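Local coordinates for protein trans-4-hydroxy-L-proline dehydratase (Clostridioides difficile 70-100-2010, PDB 6VXC) that uses a glycyl radical to dehydrate trans-4-hydroxy-L-proline to (S)-1-pyrroline-5-carboxylate in the anaerobic breakdown of hydroxyproline, at residues R47-L50 with M51-Y55; L70-K73 with H74-E77; A431-Q434 with E435-A439; A584-N588 with V589-K593; L615-V618 with S619-P623. All coordinates share one frame; numbering follows the deposited sequence.

Contact 1 (R47-L50 with M51-Y55); sequences RAVL and MTEAY
Arg47 swings CG to the side away from its own N (chi1 -178°) and runs extended as far as NE, which carries the guanidinium along the helix beside Met51. Met51 turns the other way, CG next to its own N (chi1 -62°), and two further bends fold its thioether back. Met51 CG thereby sits over the rim of one guanidinium face, 3.8 Å from Arg47 NH1, while the methyl CE of Met51 lies 4.0 Å from Arg47 NH2. A flexible, unbranched thioether suits this place because it can cover a flat cation without competing for its N-H groups, which go to Glu105, in a salt bridge, and to the carbonyls of Thr102 and Thr292. At the next residue, Thr52 OG1 donates to Ala48 O, one turn back, at 2.8 Å, and Thr52 N reaches the same oxygen at 3.0 Å from the opposite face of the carbonyl plane. The hydroxyl of this buried threonine is thus engaged by both Ala48 O and Trp143 NE1. On the exposed side Glu53 lies alongside Leu50, OE1 of Glu53 being 3.8 Å from Leu50 CD2, and this carboxylate oxygen bonds His74 of the next helix. Arg47 and Glu53 thus spend their charged ends on neighbouring parts of the fold: the positive charge of Arg47 is balanced by Glu105 and its N-H groups are taken by carbonyl oxygens, which would stabilise the buried cation, while methionine shields one face.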
# COMPACT_ATOMS: atom_id res chain seq x y z
N ARG A 47 9.25 19.08 -11.43
CA ARG A 47 8.51 19.38 -10.22
C ARG A 47 9.41 20.04 -9.18
O ARG A 47 9.07 21.08 -8.61
CB ARG A 47 7.89 18.11 -9.63
CG ARG A 47 7.07 18.38 -8.39
CD ARG A 47 6.73 17.13 -7.62
NE ARG A 47 5.95 17.44 -6.44
CZ ARG A 47 6.46 17.83 -5.28
NH1 ARG A 47 7.77 17.95 -5.13
NH2 ARG A 47 5.65 18.09 -4.26
N ALA A 48 10.59 19.45 -8.94
CA ALA A 48 11.50 19.99 -7.94
C ALA A 48 11.91 21.42 -8.28
O ALA A 48 11.98 22.27 -7.39
CB ALA A 48 12.74 19.11 -7.81
N VAL A 49 12.16 21.69 -9.56
CA VAL A 49 12.51 23.06 -9.95
C VAL A 49 11.39 24.02 -9.60
O VAL A 49 11.61 25.06 -8.98
CB VAL A 49 12.83 23.12 -11.45
CG1 VAL A 49 12.99 24.58 -11.88
CG2 VAL A 49 14.09 22.34 -11.78
N LEU A 50 10.16 23.67 -9.97
CA LEU A 50 9.05 24.60 -9.77
C LEU A 50 8.76 24.81 -8.29
O LEU A 50 8.40 25.92 -7.88
CB LEU A 50 7.80 24.11 -10.51
CG LEU A 50 7.95 24.15 -12.04
CD1 LEU A 50 6.73 23.57 -12.77
CD2 LEU A 50 8.24 25.57 -12.52
N MET A 51 8.88 23.77 -7.47
CA MET A 51 8.70 23.96 -6.03
C MET A 51 9.81 24.83 -5.45
O MET A 51 9.56 25.64 -4.55
CB MET A 51 8.66 22.61 -5.31
CG MET A 51 7.51 21.70 -5.74
SD MET A 51 5.86 22.29 -5.32
CE MET A 51 5.82 21.99 -3.55
N THR A 52 11.04 24.69 -5.94
CA THR A 52 12.10 25.56 -5.47
C THR A 52 11.78 27.02 -5.77
O THR A 52 11.89 27.88 -4.89
CB THR A 52 13.44 25.17 -6.10
OG1 THR A 52 13.72 23.79 -5.85
CG2 THR A 52 14.57 26.02 -5.49
N GLU A 53 11.32 27.31 -6.99
CA GLU A 53 10.92 28.67 -7.34
C GLU A 53 9.85 29.22 -6.39
O GLU A 53 9.88 30.40 -6.02
CB GLU A 53 10.40 28.73 -8.77
CG GLU A 53 11.44 28.51 -9.85
CD GLU A 53 10.84 28.61 -11.25
OE1 GLU A 53 9.64 28.93 -11.37
OE2 GLU A 53 11.57 28.37 -12.23
N ALA A 54 8.86 28.39 -6.05
CA ALA A 54 7.78 28.87 -5.20
C ALA A 54 8.27 29.18 -3.79
O ALA A 54 7.87 30.19 -3.20
CB ALA A 54 6.64 27.85 -5.17
N TYR A 55 9.11 28.31 -3.22
CA TYR A 55 9.61 28.56 -1.87
C TYR A 55 10.46 29.82 -1.81
O TYR A 55 10.32 30.64 -0.89
CB TYR A 55 10.40 27.36 -1.36
CG TYR A 55 9.57 26.33 -0.62
CD1 TYR A 55 8.42 25.80 -1.19
CD2 TYR A 55 9.93 25.90 0.65
CE1 TYR A 55 7.66 24.85 -0.52
CE2 TYR A 55 9.19 24.96 1.33
CZ TYR A 55 8.05 24.43 0.74
OH TYR A 55 7.31 23.49 1.42

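Contact 2 (L70-K73 with H74-E77); sequences LSFK and HYIE
Helix 64-78 packs against helices 46-58, 214-248 and 276-293, and its segments 70-73 and 74-77 form successive turns of regular alpha-helix, with the i to i+4 bond from Ile76 N to Phe72 O measuring 2.8 Å. On the buried side Ile76 lays CG1 over one face of the Phe72 ring, a CH-pi contact 3.7 Å from the centroid and 17° off the normal. The phenyl group reaches this position because its CG lies opposite the backbone N (chi1 179°), which sends the ring along the helix to meet the isoleucine; the longer branch of Ile76 offers it CG1 and then CD1, the latter 3.7 Å from Phe72 CZ. Tyr75 CD2 comes within 4.3 Å of Phe72 CD1 and adds a looser apolar touch. Phe72 also rests on Ala230 and Thr292, whereas Tyr75 reaches Leu50 of helix 46-58. Lys73 and Glu77 occupy the partly exposed side, which suits long charged chains, and both side chains touch Ile233. The opposite charges probably attract but lie beyond a salt bridge: Lys73 NZ stays 4.0 Å from Glu77 OE2, and the methylene Lys73 CE approaches that oxygen more closely, at 3.3 Å.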
# COMPACT_ATOMS: atom_id res chain seq x y z
N LEU A 70 0.28 27.50 -2.34
CA LEU A 70 0.85 28.39 -3.34
C LEU A 70 1.92 27.68 -4.17
O LEU A 70 2.06 27.93 -5.37
CB LEU A 70 1.43 29.64 -2.68
CG LEU A 70 0.43 30.65 -2.12
CD1 LEU A 70 1.14 31.75 -1.30
CD2 LEU A 70 -0.40 31.25 -3.24
N SER A 71 2.70 26.80 -3.53
CA SER A 71 3.71 26.06 -4.29
C SER A 71 3.06 25.08 -5.26
O SER A 71 3.50 24.94 -6.41
CB SER A 71 4.65 25.32 -3.34
OG SER A 71 5.34 26.24 -2.52
N PHE A 72 2.02 24.37 -4.82
CA PHE A 72 1.29 23.48 -5.72
C PHE A 72 0.70 24.26 -6.88
O PHE A 72 0.80 23.84 -8.04
CB PHE A 72 0.19 22.75 -4.95
CG PHE A 72 -0.64 21.82 -5.82
CD1 PHE A 72 -0.09 20.66 -6.34
CD2 PHE A 72 -1.97 22.10 -6.07
CE1 PHE A 72 -0.84 19.79 -7.12
CE2 PHE A 72 -2.74 21.23 -6.86
CZ PHE A 72 -2.17 20.08 -7.39
N LYS A 73 0.07 25.40 -6.59
CA LYS A 73 -0.53 26.20 -7.65
C LYS A 73 0.53 26.68 -8.64
O LYS A 73 0.31 26.65 -9.85
CB LYS A 73 -1.28 27.39 -7.07
CG LYS A 73 -2.02 28.21 -8.13
CD LYS A 73 -2.79 29.33 -7.49
CE LYS A 73 -3.41 30.26 -8.51
NZ LYS A 73 -3.67 31.57 -7.88
N HIS A 74 1.66 27.14 -8.13
CA HIS A 74 2.74 27.54 -9.03
C HIS A 74 3.17 26.38 -9.90
O HIS A 74 3.41 26.55 -11.10
CB HIS A 74 3.91 28.08 -8.21
CG HIS A 74 5.03 28.60 -9.06
ND1 HIS A 74 4.95 29.80 -9.73
CD2 HIS A 74 6.24 28.08 -9.36
CE1 HIS A 74 6.06 29.99 -10.41
NE2 HIS A 74 6.86 28.96 -10.20
N TYR A 75 3.30 25.19 -9.31
CA TYR A 75 3.66 24.01 -10.08
C TYR A 75 2.61 23.72 -11.15
O TYR A 75 2.95 23.46 -12.31
CB TYR A 75 3.87 22.83 -9.13
CG TYR A 75 3.82 21.47 -9.79
CD1 TYR A 75 4.85 21.03 -10.61
CD2 TYR A 75 2.76 20.61 -9.55
CE1 TYR A 75 4.80 19.79 -11.19
CE2 TYR A 75 2.71 19.36 -10.14
CZ TYR A 75 3.73 18.96 -10.95
OH TYR A 75 3.70 17.72 -11.55
N ILE A 76 1.33 23.75 -10.78
CA ILE A 76 0.27 23.46 -11.75
C ILE A 76 0.26 24.51 -12.87
O ILE A 76 0.06 24.18 -14.05
CB ILE A 76 -1.09 23.37 -11.05
CG1 ILE A 76 -1.14 22.14 -10.13
CG2 ILE A 76 -2.24 23.32 -12.07
CD1 ILE A 76 -1.00 20.85 -10.86
N GLU A 77 0.46 25.78 -12.52
CA GLU A 77 0.43 26.84 -13.53
C GLU A 77 1.54 26.68 -14.57
O GLU A 77 1.35 27.04 -15.73
CB GLU A 77 0.53 28.21 -12.86
CG GLU A 77 -0.78 28.74 -12.31
CD GLU A 77 -0.62 30.03 -11.50
OE1 GLU A 77 0.51 30.35 -11.08
OE2 GLU A 77 -1.64 30.71 -11.27

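Contact 3 (A431-Q434 with E435-A439); sequences AIVQ and ELMEA
Ala431 meets Glu435 one turn later: its methyl CB lies 3.5 Å from Glu435 OE2, and its carbonyl oxygen receives Glu435 N at 2.7 Å. Glu435 folds back along the helix because CG lies beside its own N (chi1 -71°) and the chain stays extended beyond it; the small alanine methyl lets the carboxylate lie close. Buried in this way, the acid is held by two outside partners, OE1 bonding the hydroxyl of Thr457 and OE2 bonding ND1 of His754. That pair of bonds would fix the rotation of the carboxylate. The Glu435 side chain is about 8 Å from that of Glu456, probably the proton acceptor, as in related enzymes. Ile432 comes next, running side by side with Leu436; its CG2 is 3.8 Å from Leu436 CD1, and the two branched chains present a shared apolar surface to Thr457. Val433 is partly exposed and makes a looser contact, its CG1 4.2 Å from Met437 SD, with both residues also touching Ile443. Gln434 takes the exposed face, where a polar amide is at home, and its backbone O accepts from Glu438 N at 2.8 Å. Helix 429-438 directly follows strand 426-428 of the five-stranded mixed sheet and is packed by helix 443-446 on its Val433 and Leu436 side and by strand 456-458, which carries Glu456 and Thr457, against Ile432 and Leu436.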
# COMPACT_ATOMS: atom_id res chain seq x y z
N ALA A 431 -16.12 -8.94 7.07
CA ALA A 431 -15.02 -8.67 7.99
C ALA A 431 -14.65 -7.19 7.96
O ALA A 431 -14.49 -6.56 9.01
CB ALA A 431 -13.81 -9.54 7.65
N ILE A 432 -14.53 -6.62 6.76
CA ILE A 432 -14.21 -5.20 6.62
C ILE A 432 -15.19 -4.34 7.42
O ILE A 432 -14.78 -3.45 8.18
CB ILE A 432 -14.21 -4.80 5.14
CG1 ILE A 432 -12.99 -5.40 4.42
CG2 ILE A 432 -14.28 -3.29 5.01
CD1 ILE A 432 -13.13 -5.41 2.91
N VAL A 433 -16.48 -4.57 7.23
CA VAL A 433 -17.47 -3.74 7.90
C VAL A 433 -17.34 -3.85 9.42
O VAL A 433 -17.38 -2.84 10.13
CB VAL A 433 -18.89 -4.08 7.43
CG1 VAL A 433 -19.92 -3.44 8.37
CG2 VAL A 433 -19.08 -3.58 6.02
N GLN A 434 -17.18 -5.07 9.92
CA GLN A 434 -17.06 -5.27 11.36
C GLN A 434 -15.74 -4.72 11.90
O GLN A 434 -15.72 -4.14 13.00
CB GLN A 434 -17.24 -6.76 11.68
CG GLN A 434 -18.72 -7.18 11.69
CD GLN A 434 -18.92 -8.68 11.84
OE1 GLN A 434 -18.17 -9.48 11.29
NE2 GLN A 434 -19.86 -9.06 12.68
N GLU A 435 -14.65 -4.86 11.15
CA GLU A 435 -13.39 -4.23 11.54
C GLU A 435 -13.58 -2.73 11.71
O GLU A 435 -13.13 -2.14 12.70
CB GLU A 435 -12.31 -4.53 10.49
CG GLU A 435 -11.81 -5.99 10.47
CD GLU A 435 -11.21 -6.35 9.12
OE1 GLU A 435 -10.80 -5.41 8.40
OE2 GLU A 435 -11.16 -7.55 8.76
N LEU A 436 -14.24 -2.09 10.74
CA LEU A 436 -14.47 -0.66 10.81
C LEU A 436 -15.32 -0.30 12.02
O LEU A 436 -15.03 0.67 12.73
CB LEU A 436 -15.12 -0.18 9.50
CG LEU A 436 -14.16 -0.21 8.31
CD1 LEU A 436 -14.91 -0.10 6.98
CD2 LEU A 436 -13.14 0.92 8.43
N MET A 437 -16.39 -1.05 12.26
CA MET A 437 -17.26 -0.74 13.39
C MET A 437 -16.56 -0.99 14.71
O MET A 437 -16.74 -0.23 15.67
CB MET A 437 -18.56 -1.53 13.30
CG MET A 437 -19.45 -1.10 12.13
SD MET A 437 -21.02 -1.99 12.19
CE MET A 437 -21.89 -1.11 13.42
N GLU A 438 -15.73 -2.03 14.79
CA GLU A 438 -14.96 -2.24 16.01
C GLU A 438 -14.06 -1.04 16.31
O GLU A 438 -13.85 -0.70 17.48
CB GLU A 438 -14.13 -3.52 15.89
CG GLU A 438 -13.12 -3.74 17.00
CD GLU A 438 -13.74 -4.07 18.35
OE1 GLU A 438 -12.97 -4.34 19.29
OE2 GLU A 438 -14.98 -4.12 18.46
N ALA A 439 -13.56 -0.37 15.28
CA ALA A 439 -12.71 0.80 15.43
C ALA A 439 -13.49 2.10 15.64
O ALA A 439 -12.87 3.15 15.79
CB ALA A 439 -11.80 0.93 14.20

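Contact 4 (A584-N588 with V589-K593); sequences AIKYN and VFDKK
Ile585 O receives Val589 N at 2.8 Å and, more weakly, Phe590 N at 3.4 Å, so one carbonyl serves both an i+4 and an i+5 donor. The change of spacing is then completed: Asp591 N reaches Lys586 O at 2.8 Å and Lys592 N reaches Tyr587 O at 2.8 Å, each five residues back. The widened turn moves the side-chain pairs to the same spacing. Ile585 CG2 touches the edge of the Phe590 ring, 3.8 Å from CE2, the two apolar chains running alongside each other. Tyr587 holds its ring out for Lys592, whose CG stands over the centre of one face, 3.9 Å from the centroid and 13° off the normal. The bend of Lys592 at chi2 (-55°) lets the methylenes travel across the ring, with CE passing above the rim, 3.8 Å from Tyr587 CE1; a long aliphatic chain ending in a charge fits this exposed position. Asp591 turns its carboxylate toward Tyr631, to which OD2 is hydrogen-bonded, while the ammonium of Lys586 makes cation-pi contacts with Tyr506 and Tyr631. Asn588 uses ND2 to bond Ala584 O at 2.9 Å, in the carbonyl plane on a lone pair. Lys593, with positive phi, is the first residue to leave helical angles, and the whole is characteristic of a helix C-terminus that widens into a pi-type turn as helix 575-591 ends.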
# COMPACT_ATOMS: atom_id res chain seq x y z
N ALA A 584 8.29 -24.43 19.03
CA ALA A 584 9.42 -25.35 19.11
C ALA A 584 10.05 -25.36 20.51
O ALA A 584 10.45 -26.41 21.02
CB ALA A 584 10.47 -24.99 18.06
N ILE A 585 10.15 -24.19 21.12
CA ILE A 585 10.75 -24.10 22.45
C ILE A 585 9.85 -24.76 23.49
O ILE A 585 10.31 -25.57 24.30
CB ILE A 585 11.05 -22.63 22.80
CG1 ILE A 585 12.17 -22.09 21.90
CG2 ILE A 585 11.38 -22.52 24.29
CD1 ILE A 585 12.44 -20.58 22.08
N LYS A 586 8.55 -24.44 23.47
CA LYS A 586 7.64 -25.03 24.44
C LYS A 586 7.63 -26.55 24.33
O LYS A 586 7.74 -27.26 25.34
CB LYS A 586 6.24 -24.48 24.23
CG LYS A 586 5.21 -25.03 25.20
CD LYS A 586 3.86 -24.44 24.84
CE LYS A 586 2.85 -24.69 25.91
NZ LYS A 586 1.58 -24.00 25.54
N TYR A 587 7.54 -27.06 23.10
CA TYR A 587 7.42 -28.50 22.89
C TYR A 587 8.70 -29.23 23.27
O TYR A 587 8.66 -30.22 24.01
CB TYR A 587 7.05 -28.77 21.42
CG TYR A 587 6.73 -30.21 21.07
CD1 TYR A 587 5.47 -30.73 21.29
CD2 TYR A 587 7.68 -31.04 20.48
CE1 TYR A 587 5.15 -32.04 20.96
CE2 TYR A 587 7.38 -32.37 20.15
CZ TYR A 587 6.11 -32.86 20.39
OH TYR A 587 5.78 -34.16 20.08
N ASN A 588 9.84 -28.74 22.79
CA ASN A 588 11.09 -29.47 22.93
C ASN A 588 11.82 -29.17 24.24
O ASN A 588 12.37 -30.09 24.85
CB ASN A 588 12.02 -29.17 21.75
CG ASN A 588 11.51 -29.77 20.46
OD1 ASN A 588 11.59 -30.98 20.25
ND2 ASN A 588 10.97 -28.92 19.57
N VAL A 589 11.81 -27.92 24.71
CA VAL A 589 12.55 -27.57 25.92
C VAL A 589 11.73 -27.83 27.18
O VAL A 589 12.21 -28.46 28.12
CB VAL A 589 13.02 -26.10 25.87
CG1 VAL A 589 13.71 -25.74 27.18
CG2 VAL A 589 13.93 -25.86 24.69
N PHE A 590 10.47 -27.39 27.22
CA PHE A 590 9.72 -27.42 28.46
C PHE A 590 8.75 -28.59 28.58
O PHE A 590 8.56 -29.09 29.69
CB PHE A 590 8.97 -26.10 28.65
CG PHE A 590 9.88 -24.93 28.88
CD1 PHE A 590 10.47 -24.73 30.12
CD2 PHE A 590 10.18 -24.06 27.85
CE1 PHE A 590 11.32 -23.66 30.33
CE2 PHE A 590 11.03 -22.99 28.04
CZ PHE A 590 11.61 -22.79 29.29
N ASP A 591 8.13 -29.05 27.49
CA ASP A 591 7.13 -30.13 27.59
C ASP A 591 7.81 -31.50 27.46
O ASP A 591 7.84 -32.26 28.42
CB ASP A 591 6.01 -29.96 26.55
CG ASP A 591 4.93 -28.96 26.98
OD1 ASP A 591 5.01 -28.42 28.12
OD2 ASP A 591 3.98 -28.73 26.19
N LYS A 592 8.33 -31.81 26.27
CA LYS A 592 8.98 -33.11 26.06
C LYS A 592 10.41 -33.16 26.59
O LYS A 592 10.95 -34.25 26.76
CB LYS A 592 8.99 -33.46 24.57
CG LYS A 592 7.64 -33.48 23.91
CD LYS A 592 6.67 -34.40 24.62
CE LYS A 592 5.31 -34.33 23.96
NZ LYS A 592 4.41 -35.42 24.35
N LYS A 593 11.04 -32.01 26.81
CA LYS A 593 12.36 -31.96 27.41
C LYS A 593 13.36 -32.81 26.62
O LYS A 593 14.07 -33.64 27.18
CB LYS A 593 12.31 -32.39 28.88
CG LYS A 593 11.29 -31.64 29.71
CD LYS A 593 11.41 -31.98 31.20
CE LYS A 593 10.56 -31.07 32.07
NZ LYS A 593 9.10 -31.27 31.80

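Contact 5 (L615-V618 with S619-P623); sequences LNLV and SNKTP
Ser619 bonds Leu615 O twice, through OG at 2.7 Å and through its backbone N at 3.0 Å, the two donors coming from opposite faces of the carbonyl plane. The hydroxyl can fold back because OG stands opposite the serine's own carbonyl carbon (chi1 -55°), and a small polar side chain is suited to serving the helix's own carbonyl; Leu615 CD1 lies 3.3 Å from Ser619 OG. One residue along, Asn616 and Asn620 are joined by both backbone and side chain. Asn620 ND2 donates to Asn616 OD1 at 2.7 Å in a nearly straight bond (172°), lying in the carbonyl plane of the acceptor, though the two amide planes are turned 62° apart. OD1 of Asn616 receives a second donor, water 2, at 3.3 Å. The other side of this amide faces Lys621, whose bent chain brings CE within 3.5 Å of Asn616 ND2 and whose NZ donates to water 1 at 3.1 Å. That water also links weakly to Asn616 ND2, so solvent bridges lysine and asparagine at the surface. Leu617 O likewise has two donors, Lys621 N and Thr622 OG1, both well out of its plane, one on each face; the hydroxyl bond is 2.7 Å. Thr622 OG1 meets Asn588 ND2 of helix 575-591 as well. Hydroxyls thus add a second donor to Leu615 O and Leu617 O, while the ammonium of Lys624 takes Val618 O, an arrangement characteristic of a helix C-terminus unwinding into an extended segment ahead of Pro623.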
# COMPACT_ATOMS: atom_id res chain seq x y z
N LEU A 615 18.12 -29.67 14.66
CA LEU A 615 17.45 -29.14 13.48
C LEU A 615 16.35 -30.08 12.99
O LEU A 615 15.26 -29.63 12.64
CB LEU A 615 18.47 -28.88 12.38
CG LEU A 615 17.90 -28.36 11.07
CD1 LEU A 615 17.10 -27.09 11.33
CD2 LEU A 615 19.02 -28.09 10.07
N ASN A 616 16.61 -31.39 12.99
CA ASN A 616 15.59 -32.33 12.55
C ASN A 616 14.38 -32.29 13.48
O ASN A 616 13.23 -32.38 13.03
CB ASN A 616 16.17 -33.74 12.51
CG ASN A 616 15.24 -34.75 11.87
OD1 ASN A 616 14.35 -34.41 11.10
ND2 ASN A 616 15.38 -36.01 12.27
N LEU A 617 14.62 -32.19 14.79
CA LEU A 617 13.51 -32.18 15.75
C LEU A 617 12.62 -30.96 15.55
O LEU A 617 11.40 -31.09 15.46
CB LEU A 617 14.06 -32.21 17.19
CG LEU A 617 14.69 -33.51 17.71
CD1 LEU A 617 15.24 -33.32 19.12
CD2 LEU A 617 13.70 -34.67 17.67
N VAL A 618 13.21 -29.76 15.49
CA VAL A 618 12.39 -28.56 15.45
C VAL A 618 11.76 -28.40 14.09
O VAL A 618 10.69 -27.80 13.96
CB VAL A 618 13.20 -27.29 15.82
CG1 VAL A 618 13.77 -27.40 17.21
CG2 VAL A 618 14.30 -27.04 14.79
N SER A 619 12.40 -28.92 13.04
CA SER A 619 11.84 -28.77 11.70
C SER A 619 10.78 -29.82 11.40
O SER A 619 9.76 -29.52 10.77
CB SER A 619 12.95 -28.86 10.65
OG SER A 619 13.99 -27.94 10.89
N ASN A 620 11.01 -31.06 11.84
CA ASN A 620 10.25 -32.20 11.35
C ASN A 620 9.51 -32.98 12.42
O ASN A 620 8.67 -33.82 12.07
CB ASN A 620 11.18 -33.16 10.58
CG ASN A 620 11.92 -32.46 9.46
OD1 ASN A 620 11.32 -31.75 8.67
ND2 ASN A 620 13.23 -32.63 9.41
N LYS A 621 9.79 -32.78 13.70
CA LYS A 621 9.10 -33.54 14.74
C LYS A 621 8.41 -32.63 15.75
O LYS A 621 8.21 -33.02 16.90
CB LYS A 621 10.04 -34.53 15.43
CG LYS A 621 10.42 -35.78 14.59
CD LYS A 621 11.74 -35.65 13.84
CE LYS A 621 12.28 -37.04 13.42
NZ LYS A 621 11.52 -37.71 12.34
N THR A 622 7.98 -31.44 15.32
CA THR A 622 7.41 -30.44 16.20
C THR A 622 6.15 -29.85 15.59
O THR A 622 6.07 -29.66 14.37
CB THR A 622 8.44 -29.32 16.48
OG1 THR A 622 9.61 -29.88 17.10
CG2 THR A 622 7.85 -28.22 17.40
N PRO A 623 5.13 -29.58 16.41
CA PRO A 623 3.89 -29.00 15.87
C PRO A 623 4.16 -27.68 15.15
O PRO A 623 5.10 -26.95 15.48
CB PRO A 623 3.03 -28.80 17.12
CG PRO A 623 3.55 -29.75 18.10
CD PRO A 623 5.03 -29.82 17.86
O HOH W 1 13.82 -38.43 10.34
O HOH W 2 12.74 -36.65 9.30

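How the contacts relate
From the N terminus the contacts follow in series, each joining adjacent turns of one helix, so none closes a long loop and none nests within or crosses another. Contacts 1 and 2 lie on consecutive helices, 46-58 and 64-78, with centres about 9 Å apart; the Glu53-His74 bond and the packing of Ala54 and Tyr55 on Ser71 tie these helices together. Contact 3 stands apart, nearer the chain's centre, on the helix after strand 426-428. Contacts 4 and 5, on the far side from contact 1, form the ends of helices 575-591 and 612-620; Tyr587 packs on Pro623, and the Asn588-Thr622 bond joins the two termini.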